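Local coordinates for Alr3699 protein (Nostoc sp., PDB 4XSR) that has the two-domain GT-B glycosyltransferase fold and holds uridine-5'-diphosphate-glucose, at residues B[213-218]-B[249-254]; B[238-243]-B[268-273]; B[223-228]-B[259-264]; B[131-136]-B[290-295]. All coordinates share one frame; numbering follows the deposited sequence.

Contact 1: B[213-218]-B[249-254]; sequences SRLSPW and DYVKEL. With UPG (uridine-5'-diphosphate-glucose), chain J.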
# COMPACT_ATOMS: atom_id res chain seq x y z
N SER B 213 14.04 18.80 24.35
CA SER B 213 13.29 17.77 23.66
C SER B 213 11.95 18.34 23.16
O SER B 213 11.35 19.24 23.78
CB SER B 213 13.01 16.58 24.60
OG SER B 213 14.20 15.96 25.07
N ARG B 214 11.45 17.77 22.06
CA ARG B 214 10.10 18.05 21.64
C ARG B 214 9.15 17.70 22.78
O ARG B 214 9.50 16.93 23.68
CB ARG B 214 9.74 17.25 20.39
CG ARG B 214 9.46 15.77 20.63
CD ARG B 214 9.55 14.94 19.34
NE ARG B 214 8.91 13.61 19.47
CZ ARG B 214 9.37 12.49 18.91
NH1 ARG B 214 10.47 12.49 18.18
NH2 ARG B 214 8.73 11.36 19.08
N LEU B 215 7.96 18.28 22.73
CA LEU B 215 6.97 18.06 23.78
C LEU B 215 6.14 16.81 23.48
O LEU B 215 5.21 16.85 22.70
CB LEU B 215 6.10 19.30 23.93
CG LEU B 215 6.88 20.62 24.04
CD1 LEU B 215 5.93 21.80 24.07
CD2 LEU B 215 7.79 20.66 25.26
N SER B 216 6.53 15.69 24.06
CA SER B 216 5.69 14.49 24.06
C SER B 216 5.78 13.93 25.44
O SER B 216 6.76 14.13 26.13
CB SER B 216 6.14 13.40 23.08
OG SER B 216 6.44 13.93 21.79
N PRO B 217 4.77 13.17 25.84
CA PRO B 217 4.85 12.61 27.17
C PRO B 217 6.13 11.81 27.43
O PRO B 217 6.73 11.96 28.49
CB PRO B 217 3.59 11.76 27.24
CG PRO B 217 2.60 12.55 26.40
CD PRO B 217 3.45 12.97 25.23
N TRP B 218 6.60 11.04 26.47
CA TRP B 218 7.75 10.19 26.74
C TRP B 218 9.07 10.96 26.80
O TRP B 218 10.07 10.38 27.19
CB TRP B 218 7.83 9.01 25.76
CG TRP B 218 8.36 9.33 24.40
CD1 TRP B 218 7.63 9.72 23.33
CD2 TRP B 218 9.72 9.22 23.95
NE1 TRP B 218 8.45 9.91 22.24
CE2 TRP B 218 9.74 9.60 22.60
CE3 TRP B 218 10.92 8.86 24.56
CZ2 TRP B 218 10.89 9.61 21.85
CZ3 TRP B 218 12.07 8.89 23.81
CH2 TRP B 218 12.05 9.27 22.48
N ASP B 249 -2.62 18.17 24.28
CA ASP B 249 -3.05 17.75 25.62
C ASP B 249 -1.88 17.70 26.59
O ASP B 249 -2.03 18.06 27.75
CB ASP B 249 -3.72 16.37 25.58
CG ASP B 249 -5.19 16.43 25.16
OD1 ASP B 249 -5.76 17.55 25.04
OD2 ASP B 249 -5.79 15.35 24.96
N TYR B 250 -0.73 17.25 26.12
CA TYR B 250 0.47 17.25 26.95
C TYR B 250 0.88 18.69 27.30
O TYR B 250 1.20 18.99 28.44
CB TYR B 250 1.63 16.48 26.27
CG TYR B 250 2.85 16.31 27.15
CD1 TYR B 250 2.75 15.70 28.39
CD2 TYR B 250 4.09 16.75 26.75
CE1 TYR B 250 3.85 15.53 29.20
CE2 TYR B 250 5.20 16.59 27.55
CZ TYR B 250 5.08 15.98 28.78
OH TYR B 250 6.18 15.80 29.57
N VAL B 251 0.85 19.58 26.31
CA VAL B 251 1.16 20.98 26.56
C VAL B 251 0.28 21.59 27.67
O VAL B 251 0.75 22.39 28.49
CB VAL B 251 1.00 21.81 25.29
CG1 VAL B 251 1.23 23.29 25.60
CG2 VAL B 251 1.97 21.34 24.23
N LYS B 252 -0.99 21.21 27.68
CA LYS B 252 -1.89 21.68 28.70
C LYS B 252 -1.49 21.09 30.04
O LYS B 252 -1.35 21.81 31.01
CB LYS B 252 -3.33 21.29 28.36
CG LYS B 252 -4.36 21.57 29.45
CD LYS B 252 -5.77 21.30 28.94
CE LYS B 252 -5.99 19.80 28.79
NZ LYS B 252 -7.42 19.41 28.70
N GLU B 253 -1.32 19.77 30.07
CA GLU B 253 -0.93 19.08 31.30
C GLU B 253 0.30 19.74 31.93
O GLU B 253 0.35 19.94 33.14
CB GLU B 253 -0.67 17.59 31.04
CG GLU B 253 -1.95 16.78 30.83
CD GLU B 253 -1.72 15.37 30.27
OE1 GLU B 253 -2.75 14.70 30.01
OE2 GLU B 253 -0.56 14.91 30.09
N LEU B 254 1.27 20.09 31.11
CA LEU B 254 2.47 20.69 31.65
C LEU B 254 2.10 22.00 32.32
O LEU B 254 2.46 22.23 33.48
CB LEU B 254 3.55 20.93 30.59
CG LEU B 254 4.14 19.69 29.95
CD1 LEU B 254 5.14 20.10 28.86
CD2 LEU B 254 4.77 18.79 31.00
N1 UPG J . 15.78 21.01 18.55
C2 UPG J . 15.63 22.22 17.87
N3 UPG J . 14.78 23.12 18.35
C4 UPG J . 14.09 22.91 19.47
C5 UPG J . 14.25 21.72 20.18
C6 UPG J . 15.11 20.76 19.69
O2 UPG J . 16.25 22.48 16.80
O4 UPG J . 13.30 23.81 19.88
C1C UPG J . 16.69 19.98 18.05
C2C UPG J . 17.78 19.59 19.03
O2C UPG J . 18.89 20.51 18.94
C3C UPG J . 18.06 18.17 18.55
C4C UPG J . 16.71 17.65 18.03
O4C UPG J . 15.91 18.80 17.85
O3C UPG J . 18.99 18.23 17.47
C5C UPG J . 15.94 16.70 18.96
O5C UPG J . 16.70 15.49 18.95
PA UPG J . 16.22 14.13 19.62
O1A UPG J . 17.42 13.24 19.64
O2A UPG J . 15.36 14.36 20.82
O3A UPG J . 15.34 13.61 18.32
PB UPG J . 13.96 12.74 18.27
O1B UPG J . 12.98 13.70 17.71
O2B UPG J . 13.57 12.08 19.53
O3B UPG J . 14.44 11.77 17.06
C1' UPG J . 14.80 10.38 16.97
C2' UPG J . 15.13 9.62 18.24
C3' UPG J . 16.35 10.22 18.98
C4' UPG J . 17.56 10.26 18.03
C5' UPG J . 17.12 10.86 16.71
C6' UPG J . 18.20 10.89 15.66
O2' UPG J . 13.95 9.45 19.02
O3' UPG J . 16.65 9.39 20.12
O4' UPG J . 18.64 11.06 18.53
O5' UPG J . 15.99 10.21 16.16
O6' UPG J . 18.78 9.62 15.51
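In the C-terminal Rossmann-like domain of this GT-B fold, the loop after strand 207-211 leans on helix 248-260, and P217 of the loop lies flat over one face of Y250 on the helix. It is a nearly central CH-pi contact: P217 CA stands 3.7 Å from the centroid of the Y250 ring, 13° off the ring normal. The pyrrolidine continues toward the root of the tyrosine, with P217 CG 3.7 Å from Y250 CD1. On the same side of the ring, toward its CE2 edge, S216 O comes to 3.2 Å from Y250 CE2, so the peptide ahead of the proline shares the same surface. Y250 gets there because its CG is anti to the backbone N (chi1 -173°), which swings the ring out toward the loop. L254, one turn further along the helix, covers the opposite face near the rim, and H222 of helix 221-228 hydrogen-bonds the hydroxyl. The ring is thus held on both faces and at its far end.

Next to it, L215 CD1 meets V251 CG2 at 4.0 Å, adding an aliphatic patch to the aromatic one. The polar side of the loop turns from the helix to the ligand. S216 OG hydrogen-bonds E247, just ahead of the helix segment, and takes a weak bond of 3.4 Å from R214 NE in the guanidinium plane, a second-shell link that helps set the arginine's orientation. At the edge of that guanidinium, R214 NH1 donates to O1B of uridine-5'-diphosphate-glucose over 2.8 Å, bent to 131° at the hydrogen.

Contact 2: B[238-243]-B[268-273]; sequences ILVGDA and KFLGFR. With UPG (uridine-5'-diphosphate-glucose), chain J.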
# COMPACT_ATOMS: atom_id res chain seq x y z
N ILE B 238 14.29 26.37 31.33
CA ILE B 238 13.73 26.67 30.03
C ILE B 238 13.43 25.37 29.25
O ILE B 238 14.32 24.53 29.04
CB ILE B 238 14.60 27.63 29.22
CG1 ILE B 238 15.98 27.06 28.98
CG2 ILE B 238 14.73 28.94 29.99
CD1 ILE B 238 16.74 27.77 27.88
N LEU B 239 12.17 25.22 28.86
CA LEU B 239 11.70 24.15 27.98
C LEU B 239 11.66 24.65 26.56
O LEU B 239 10.82 25.50 26.22
CB LEU B 239 10.31 23.71 28.40
CG LEU B 239 10.18 23.34 29.87
CD1 LEU B 239 8.88 22.60 30.14
CD2 LEU B 239 11.36 22.50 30.32
N VAL B 240 12.58 24.13 25.75
CA VAL B 240 12.74 24.51 24.37
C VAL B 240 12.28 23.34 23.51
O VAL B 240 12.72 22.21 23.71
CB VAL B 240 14.20 24.84 24.03
CG1 VAL B 240 14.34 25.42 22.64
CG2 VAL B 240 14.79 25.81 25.05
N GLY B 241 11.40 23.64 22.54
CA GLY B 241 10.71 22.63 21.73
C GLY B 241 9.24 22.94 21.53
O GLY B 241 8.71 23.91 22.07
N ASP B 242 8.58 22.10 20.75
CA ASP B 242 7.15 22.24 20.48
C ASP B 242 6.52 20.87 20.44
O ASP B 242 7.22 19.88 20.24
CB ASP B 242 6.96 22.89 19.10
CG ASP B 242 5.64 23.64 18.96
OD1 ASP B 242 4.75 23.52 19.85
OD2 ASP B 242 5.52 24.36 17.94
N ALA B 243 5.21 20.79 20.63
CA ALA B 243 4.47 19.57 20.28
C ALA B 243 4.42 19.44 18.75
O ALA B 243 3.75 20.20 18.07
CB ALA B 243 3.08 19.60 20.86
N LYS B 268 9.94 28.52 31.84
CA LYS B 268 9.58 29.23 30.61
C LYS B 268 9.63 28.31 29.38
O LYS B 268 10.60 27.56 29.20
CB LYS B 268 10.52 30.42 30.39
CG LYS B 268 10.60 31.32 31.60
CD LYS B 268 11.40 32.60 31.39
CE LYS B 268 11.26 33.48 32.63
NZ LYS B 268 12.31 34.52 32.71
N PHE B 269 8.61 28.39 28.54
CA PHE B 269 8.60 27.70 27.26
C PHE B 269 9.00 28.68 26.21
O PHE B 269 8.43 29.75 26.16
CB PHE B 269 7.20 27.25 26.90
CG PHE B 269 6.63 26.20 27.81
CD1 PHE B 269 6.06 26.55 29.01
CD2 PHE B 269 6.62 24.87 27.41
CE1 PHE B 269 5.49 25.60 29.83
CE2 PHE B 269 6.07 23.90 28.23
CZ PHE B 269 5.49 24.26 29.44
N LEU B 270 9.91 28.31 25.32
CA LEU B 270 10.27 29.15 24.19
C LEU B 270 9.76 28.68 22.83
O LEU B 270 10.06 29.29 21.81
CB LEU B 270 11.79 29.22 24.08
CG LEU B 270 12.54 29.68 25.31
CD1 LEU B 270 14.02 29.88 24.99
CD2 LEU B 270 11.91 30.95 25.85
N GLY B 271 9.06 27.55 22.79
CA GLY B 271 8.70 26.96 21.51
C GLY B 271 9.90 26.47 20.71
O GLY B 271 11.00 26.34 21.22
N PHE B 272 9.69 26.20 19.43
CA PHE B 272 10.72 25.62 18.64
C PHE B 272 11.71 26.68 18.27
O PHE B 272 11.37 27.62 17.61
CB PHE B 272 10.18 24.94 17.39
CG PHE B 272 11.13 23.92 16.81
CD1 PHE B 272 11.14 22.60 17.29
CD2 PHE B 272 12.06 24.28 15.86
CE1 PHE B 272 12.04 21.68 16.80
CE2 PHE B 272 12.95 23.35 15.34
CZ PHE B 272 12.95 22.05 15.81
N ARG B 273 12.97 26.48 18.65
CA ARG B 273 14.02 27.46 18.40
C ARG B 273 15.06 26.90 17.48
O ARG B 273 15.27 25.70 17.45
CB ARG B 273 14.66 27.87 19.71
CG ARG B 273 13.71 28.63 20.63
CD ARG B 273 13.59 30.09 20.19
NE ARG B 273 14.79 30.86 20.51
CZ ARG B 273 14.87 31.82 21.43
NH1 ARG B 273 16.04 32.44 21.64
NH2 ARG B 273 13.82 32.19 22.16
N1 UPG J . 15.78 21.01 18.55
C2 UPG J . 15.63 22.22 17.87
N3 UPG J . 14.78 23.12 18.35
C4 UPG J . 14.09 22.91 19.47
C5 UPG J . 14.25 21.72 20.18
C6 UPG J . 15.11 20.76 19.69
O2 UPG J . 16.25 22.48 16.80
O4 UPG J . 13.30 23.81 19.88
C1C UPG J . 16.69 19.98 18.05
C2C UPG J . 17.78 19.59 19.03
O2C UPG J . 18.89 20.51 18.94
C3C UPG J . 18.06 18.17 18.55
C4C UPG J . 16.71 17.65 18.03
O4C UPG J . 15.91 18.80 17.85
O3C UPG J . 18.99 18.23 17.47
C5C UPG J . 15.94 16.70 18.96
O5C UPG J . 16.70 15.49 18.95
PA UPG J . 16.22 14.13 19.62
O1A UPG J . 17.42 13.24 19.64
O2A UPG J . 15.36 14.36 20.82
O3A UPG J . 15.34 13.61 18.32
PB UPG J . 13.96 12.74 18.27
O1B UPG J . 12.98 13.70 17.71
O2B UPG J . 13.57 12.08 19.53
O3B UPG J . 14.44 11.77 17.06
C1' UPG J . 14.80 10.38 16.97
C2' UPG J . 15.13 9.62 18.24
C3' UPG J . 16.35 10.22 18.98
C4' UPG J . 17.56 10.26 18.03
C5' UPG J . 17.12 10.86 16.71
C6' UPG J . 18.20 10.89 15.66
O2' UPG J . 13.95 9.45 19.02
O3' UPG J . 16.65 9.39 20.12
O4' UPG J . 18.64 11.06 18.53
O5' UPG J . 15.99 10.21 16.16
O6' UPG J . 18.78 9.62 15.51
O HOH W 1 8.70 25.26 24.45
O HOH W 2 7.33 27.07 18.14
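I238-V240 and K268-G271 run parallel, their axes 4.7 Å apart at closest and 21° from strict alignment. L239 bonds to both sides of F269: its N donates to K268 O at 2.8 Å, and its O accepts from L270 N. Further on, G241 N reaches G271 O from above the carbonyl plane, 66° out of it. One water bridges the two segments, donating to L239 O and G241 O and accepting from G271 N.

L239 and F269 lie side by side on one face of the sheet, L239 CD1 coming within 3.6 Å of F269 CE2. On the face of I238 and V240, V240 CG2 touches L270 CD1 at 4.1 Å. Strand 235-240, helix 248-260 and strand 267-271 form one beta-alpha-beta unit of the Rossmann-like domain, with 267-271 at the edge of its sheet; F269 stacks on H255 of the connecting helix.

At their C-terminal ends the two segments hold the uracil of uridine-5'-diphosphate-glucose. R273 N donates to O4 and R273 O accepts from N3, so N3 and O4 are both met by backbone atoms of one residue. F272, its CG anti to the backbone N (chi1 -159°), brings one ring face against the base, with F272 CZ 3.3 Å from ligand N3. V240 CG1 closes on O4 at 3.4 Å and is itself backed by R273 CB.

Contact 3: B[223-228]-B[259-264]; sequences ILIDAL and TRLGLE
D226 OD1 has three neighbours around it: the methyl L261 CD1 packs against it at 3.7 Å, Q257 NE2 of helix 248-260 gives it a weak hydrogen bond, and R260 NH1 stays 4.5 Å away, too far for a salt bridge. The arginine's charge may still favour the carboxylate electrostatically, but L261 makes the actual touch, its side chain crossing that of D226 at about a right angle.

Beneath this polar rim the contact is aliphatic. I225 has CG2 anti to its backbone N, and this one methyl serves two leucines: I225 CG2 lies 4.1 Å from L261 CD1 and 3.9 Å from L263 CD1. The same L263 CD1 presses on the helix backbone, 3.6 Å from I225 O, and comes within 4.2 Å of L228 CB, so it fits between successive turns of the helix. L261 is the first residue to leave helical geometry at the end of helix 248-260, and the turn that follows brings L263 round to the same partner. No hydrogen bond crosses between the two segments themselves; what holds them is the fit of branched side chains.

Both helices cover the same face of the C-terminal domain's parallel sheet. L224 and L228 rest on strand 235-240, L263 also folds back on I258 of helix 248-260, and I223 and A227 turn to helix 336-348, which puts helix 221-228 between its two helical neighbours.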
# COMPACT_ATOMS: atom_id res chain seq x y z
N ILE B 223 8.87 15.41 34.38
CA ILE B 223 9.81 14.96 35.40
C ILE B 223 10.70 16.14 35.82
O ILE B 223 10.94 16.36 37.00
CB ILE B 223 10.70 13.79 34.87
CG1 ILE B 223 9.84 12.62 34.37
CG2 ILE B 223 11.66 13.29 35.95
CD1 ILE B 223 8.73 12.21 35.33
N LEU B 224 11.20 16.90 34.86
CA LEU B 224 12.00 18.05 35.20
C LEU B 224 11.19 19.03 36.04
O LEU B 224 11.69 19.60 36.99
CB LEU B 224 12.52 18.76 33.96
CG LEU B 224 13.26 20.05 34.29
CD1 LEU B 224 14.35 19.79 35.31
CD2 LEU B 224 13.87 20.68 33.06
N ILE B 225 9.92 19.21 35.72
CA ILE B 225 9.11 20.17 36.46
C ILE B 225 8.91 19.69 37.89
O ILE B 225 9.00 20.48 38.82
CB ILE B 225 7.76 20.45 35.74
CG1 ILE B 225 8.01 21.37 34.55
CG2 ILE B 225 6.73 21.09 36.66
CD1 ILE B 225 6.87 21.37 33.55
N ASP B 226 8.63 18.41 38.08
CA ASP B 226 8.53 17.86 39.44
C ASP B 226 9.85 18.06 40.23
O ASP B 226 9.83 18.34 41.44
CB ASP B 226 8.14 16.37 39.41
CG ASP B 226 6.64 16.16 39.35
OD1 ASP B 226 5.89 17.14 39.51
OD2 ASP B 226 6.19 15.01 39.16
N ALA B 227 10.97 17.96 39.53
CA ALA B 227 12.28 18.09 40.15
C ALA B 227 12.52 19.50 40.69
O ALA B 227 13.18 19.66 41.73
CB ALA B 227 13.38 17.72 39.15
N LEU B 228 12.00 20.50 39.98
CA LEU B 228 12.19 21.88 40.36
C LEU B 228 11.58 22.23 41.71
O LEU B 228 12.07 23.13 42.38
CB LEU B 228 11.60 22.82 39.31
CG LEU B 228 12.41 23.12 38.06
CD1 LEU B 228 11.93 24.46 37.51
CD2 LEU B 228 13.90 23.16 38.30
N THR B 259 1.19 25.28 37.26
CA THR B 259 0.26 26.04 38.08
C THR B 259 -0.02 25.33 39.42
O THR B 259 -0.11 25.96 40.46
CB THR B 259 -1.07 26.29 37.31
OG1 THR B 259 -0.84 27.27 36.28
CG2 THR B 259 -2.18 26.78 38.22
N ARG B 260 -0.14 24.02 39.39
CA ARG B 260 -0.44 23.28 40.60
C ARG B 260 0.70 23.44 41.60
O ARG B 260 0.48 23.66 42.78
CB ARG B 260 -0.65 21.82 40.27
CG ARG B 260 -1.44 21.07 41.31
CD ARG B 260 -1.56 19.60 40.95
NE ARG B 260 -0.28 18.91 41.16
CZ ARG B 260 0.46 18.34 40.21
NH1 ARG B 260 1.60 17.76 40.54
NH2 ARG B 260 0.07 18.34 38.93
N LEU B 261 1.93 23.34 41.11
CA LEU B 261 3.08 23.60 41.96
C LEU B 261 3.23 25.10 41.89
O LEU B 261 2.39 25.77 41.29
CB LEU B 261 4.30 22.84 41.45
CG LEU B 261 3.93 21.37 41.11
CD1 LEU B 261 5.09 20.66 40.40
CD2 LEU B 261 3.44 20.56 42.31
N GLY B 262 4.24 25.69 42.48
CA GLY B 262 4.22 27.15 42.49
C GLY B 262 4.98 27.78 41.35
O GLY B 262 5.55 28.86 41.53
N LEU B 263 5.01 27.15 40.18
CA LEU B 263 6.20 27.32 39.33
C LEU B 263 6.14 28.31 38.17
O LEU B 263 7.12 28.43 37.41
CB LEU B 263 6.70 25.95 38.88
CG LEU B 263 7.13 25.02 40.02
CD1 LEU B 263 7.46 23.63 39.49
CD2 LEU B 263 8.33 25.58 40.77
N GLU B 264 5.02 29.02 38.05
CA GLU B 264 4.81 30.08 37.04
C GLU B 264 6.07 30.92 36.77
O GLU B 264 6.41 31.23 35.62
CB GLU B 264 3.67 31.04 37.48
CG GLU B 264 2.31 30.39 37.78
CD GLU B 264 2.07 30.02 39.25
OE1 GLU B 264 1.13 29.24 39.55
OE2 GLU B 264 2.80 30.50 40.12

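Contact 4: B[131-136]-B[290-295]; sequences SPEHFS and STAPEP. With UPG (uridine-5'-diphosphate-glucose), chain J.
H134, E133 and P293 carry most of this contact. H134 NE2 donates to P293 O over 2.8 Å with 147° at the hydrogen, and the acceptor sits at the ring edge, 16° out of the imidazole plane. H134 CG lies beside its own backbone N (chi1 -82°), and from there the end of the side chain comes in to P293. W218 meets the same imidazole edge-to-face, giving the ring a second restraint.

E133 reaches over as an extended chain. Its carboxylate ends on carbon: E133 OE2 is 3.3 Å from P293 CD, the side chain crossing the proline at about a right angle, and E133 OE1 lies 3.8 Å from A292 CB. A292 CB also lies 3.9 Å from H134 NE2, so it touches both side chains.

Behind P293 the chain runs straight into the ligand site. E294 OE1 accepts from S290 OG at 2.6 Å, while E294 OE2 pairs with K219 and lies very close to O3' of uridine-5'-diphosphate-glucose, at a separation so short that its exact value is doubtful. One loop comes from the N-terminal domain and the other from the C-terminal domain, so they meet across the cleft between the two domains of a GT-B fold, where the ligand lies in this model.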
# COMPACT_ATOMS: atom_id res chain seq x y z
N SER B 131 10.32 -1.24 19.92
CA SER B 131 9.99 -2.04 21.08
C SER B 131 8.54 -1.77 21.39
O SER B 131 8.01 -0.75 20.96
CB SER B 131 10.84 -1.62 22.29
OG SER B 131 10.23 -0.51 22.93
N PRO B 132 7.89 -2.68 22.13
CA PRO B 132 6.49 -2.52 22.48
C PRO B 132 6.19 -1.24 23.18
O PRO B 132 5.11 -0.69 22.98
CB PRO B 132 6.22 -3.73 23.40
CG PRO B 132 7.07 -4.81 22.77
CD PRO B 132 8.33 -4.09 22.28
N GLU B 133 7.15 -0.75 23.97
CA GLU B 133 6.98 0.50 24.72
C GLU B 133 6.84 1.70 23.78
O GLU B 133 6.09 2.62 24.05
CB GLU B 133 8.19 0.69 25.61
CG GLU B 133 7.99 1.62 26.79
CD GLU B 133 9.19 1.61 27.74
OE1 GLU B 133 9.15 2.43 28.69
OE2 GLU B 133 10.17 0.81 27.52
N HIS B 134 7.57 1.68 22.68
CA HIS B 134 7.52 2.79 21.73
C HIS B 134 6.48 2.65 20.60
O HIS B 134 6.11 3.65 20.01
CB HIS B 134 8.88 2.98 21.06
CG HIS B 134 9.84 3.77 21.88
ND1 HIS B 134 9.74 5.13 22.01
CD2 HIS B 134 10.92 3.40 22.60
CE1 HIS B 134 10.73 5.57 22.76
NE2 HIS B 134 11.45 4.54 23.15
N PHE B 135 6.04 1.43 20.27
CA PHE B 135 5.20 1.23 19.08
C PHE B 135 4.22 0.09 19.24
O PHE B 135 4.42 -0.82 20.05
CB PHE B 135 6.07 0.98 17.84
CG PHE B 135 6.96 2.14 17.50
CD1 PHE B 135 6.43 3.30 16.93
CD2 PHE B 135 8.32 2.10 17.79
CE1 PHE B 135 7.25 4.40 16.64
CE2 PHE B 135 9.15 3.18 17.51
CZ PHE B 135 8.62 4.33 16.94
N SER B 136 3.16 0.17 18.44
CA SER B 136 2.15 -0.90 18.32
C SER B 136 2.78 -2.15 17.75
O SER B 136 3.77 -2.08 17.00
CB SER B 136 1.02 -0.44 17.39
OG SER B 136 1.45 -0.38 16.02
N SER B 290 13.76 11.70 29.26
CA SER B 290 12.80 10.80 28.61
C SER B 290 12.41 9.64 29.53
O SER B 290 13.27 9.03 30.14
CB SER B 290 13.36 10.23 27.31
OG SER B 290 13.77 11.25 26.42
N THR B 291 11.12 9.37 29.64
CA THR B 291 10.60 8.29 30.45
C THR B 291 10.50 6.97 29.68
O THR B 291 10.06 6.00 30.26
CB THR B 291 9.21 8.59 31.00
OG1 THR B 291 8.35 8.93 29.91
CG2 THR B 291 9.28 9.75 31.98
N ALA B 292 10.88 6.94 28.40
CA ALA B 292 10.98 5.68 27.65
C ALA B 292 12.31 5.71 27.01
O ALA B 292 12.82 6.80 26.74
CB ALA B 292 9.91 5.55 26.58
N PRO B 293 12.88 4.54 26.72
CA PRO B 293 14.27 4.60 26.31
C PRO B 293 14.55 5.47 25.10
O PRO B 293 13.91 5.35 24.09
CB PRO B 293 14.60 3.12 26.00
CG PRO B 293 13.72 2.35 26.93
CD PRO B 293 12.44 3.17 26.99
N GLU B 294 15.59 6.27 25.19
CA GLU B 294 15.99 7.15 24.12
C GLU B 294 16.86 6.41 23.10
O GLU B 294 17.85 5.77 23.45
CB GLU B 294 16.75 8.36 24.68
CG GLU B 294 17.06 9.47 23.66
CD GLU B 294 15.80 10.23 23.31
OE1 GLU B 294 15.07 10.63 24.26
OE2 GLU B 294 15.50 10.37 22.09
N PRO B 295 16.52 6.46 21.84
CA PRO B 295 17.33 5.75 20.86
C PRO B 295 18.74 6.26 20.73
O PRO B 295 19.63 5.47 20.69
CB PRO B 295 16.56 5.96 19.57
CG PRO B 295 15.17 6.03 20.01
CD PRO B 295 15.18 6.74 21.31
N1 UPG J . 15.78 21.01 18.55
C2 UPG J . 15.63 22.22 17.87
N3 UPG J . 14.78 23.12 18.35
C4 UPG J . 14.09 22.91 19.47
C5 UPG J . 14.25 21.72 20.18
C6 UPG J . 15.11 20.76 19.69
O2 UPG J . 16.25 22.48 16.80
O4 UPG J . 13.30 23.81 19.88
C1C UPG J . 16.69 19.98 18.05
C2C UPG J . 17.78 19.59 19.03
O2C UPG J . 18.89 20.51 18.94
C3C UPG J . 18.06 18.17 18.55
C4C UPG J . 16.71 17.65 18.03
O4C UPG J . 15.91 18.80 17.85
O3C UPG J . 18.99 18.23 17.47
C5C UPG J . 15.94 16.70 18.96
O5C UPG J . 16.70 15.49 18.95
PA UPG J . 16.22 14.13 19.62
O1A UPG J . 17.42 13.24 19.64
O2A UPG J . 15.36 14.36 20.82
O3A UPG J . 15.34 13.61 18.32
PB UPG J . 13.96 12.74 18.27
O1B UPG J . 12.98 13.70 17.71
O2B UPG J . 13.57 12.08 19.53
O3B UPG J . 14.44 11.77 17.06
C1' UPG J . 14.80 10.38 16.97
C2' UPG J . 15.13 9.62 18.24
C3' UPG J . 16.35 10.22 18.98
C4' UPG J . 17.56 10.26 18.03
C5' UPG J . 17.12 10.86 16.71
C6' UPG J . 18.20 10.89 15.66
O2' UPG J . 13.95 9.45 19.02
O3' UPG J . 16.65 9.39 20.12
O4' UPG J . 18.64 11.06 18.53
O5' UPG J . 15.99 10.21 16.16
O6' UPG J . 18.78 9.62 15.51

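From the N terminus, 131-136 comes first and waits until 290-295 to be met: contact 4 closes a loop of 153 residues and ties the two domains together. The other three contacts nest inside it, all within the C-terminal domain. There the chain passes 213-218, 223-228 and 238-243, then returns through 249-254, 259-264 and 268-273 in the same order, so contacts 1, 3 and 2 each cross the other two. Helix 248-260 serves both contacts 1 and 3. Contact 1 touches contact 2 through L215 N and D242 O, a probable hydrogen bond, and contact 4 through W218 O and T291 N, likewise. Contacts 1, 2 and 4 all reach the ligand.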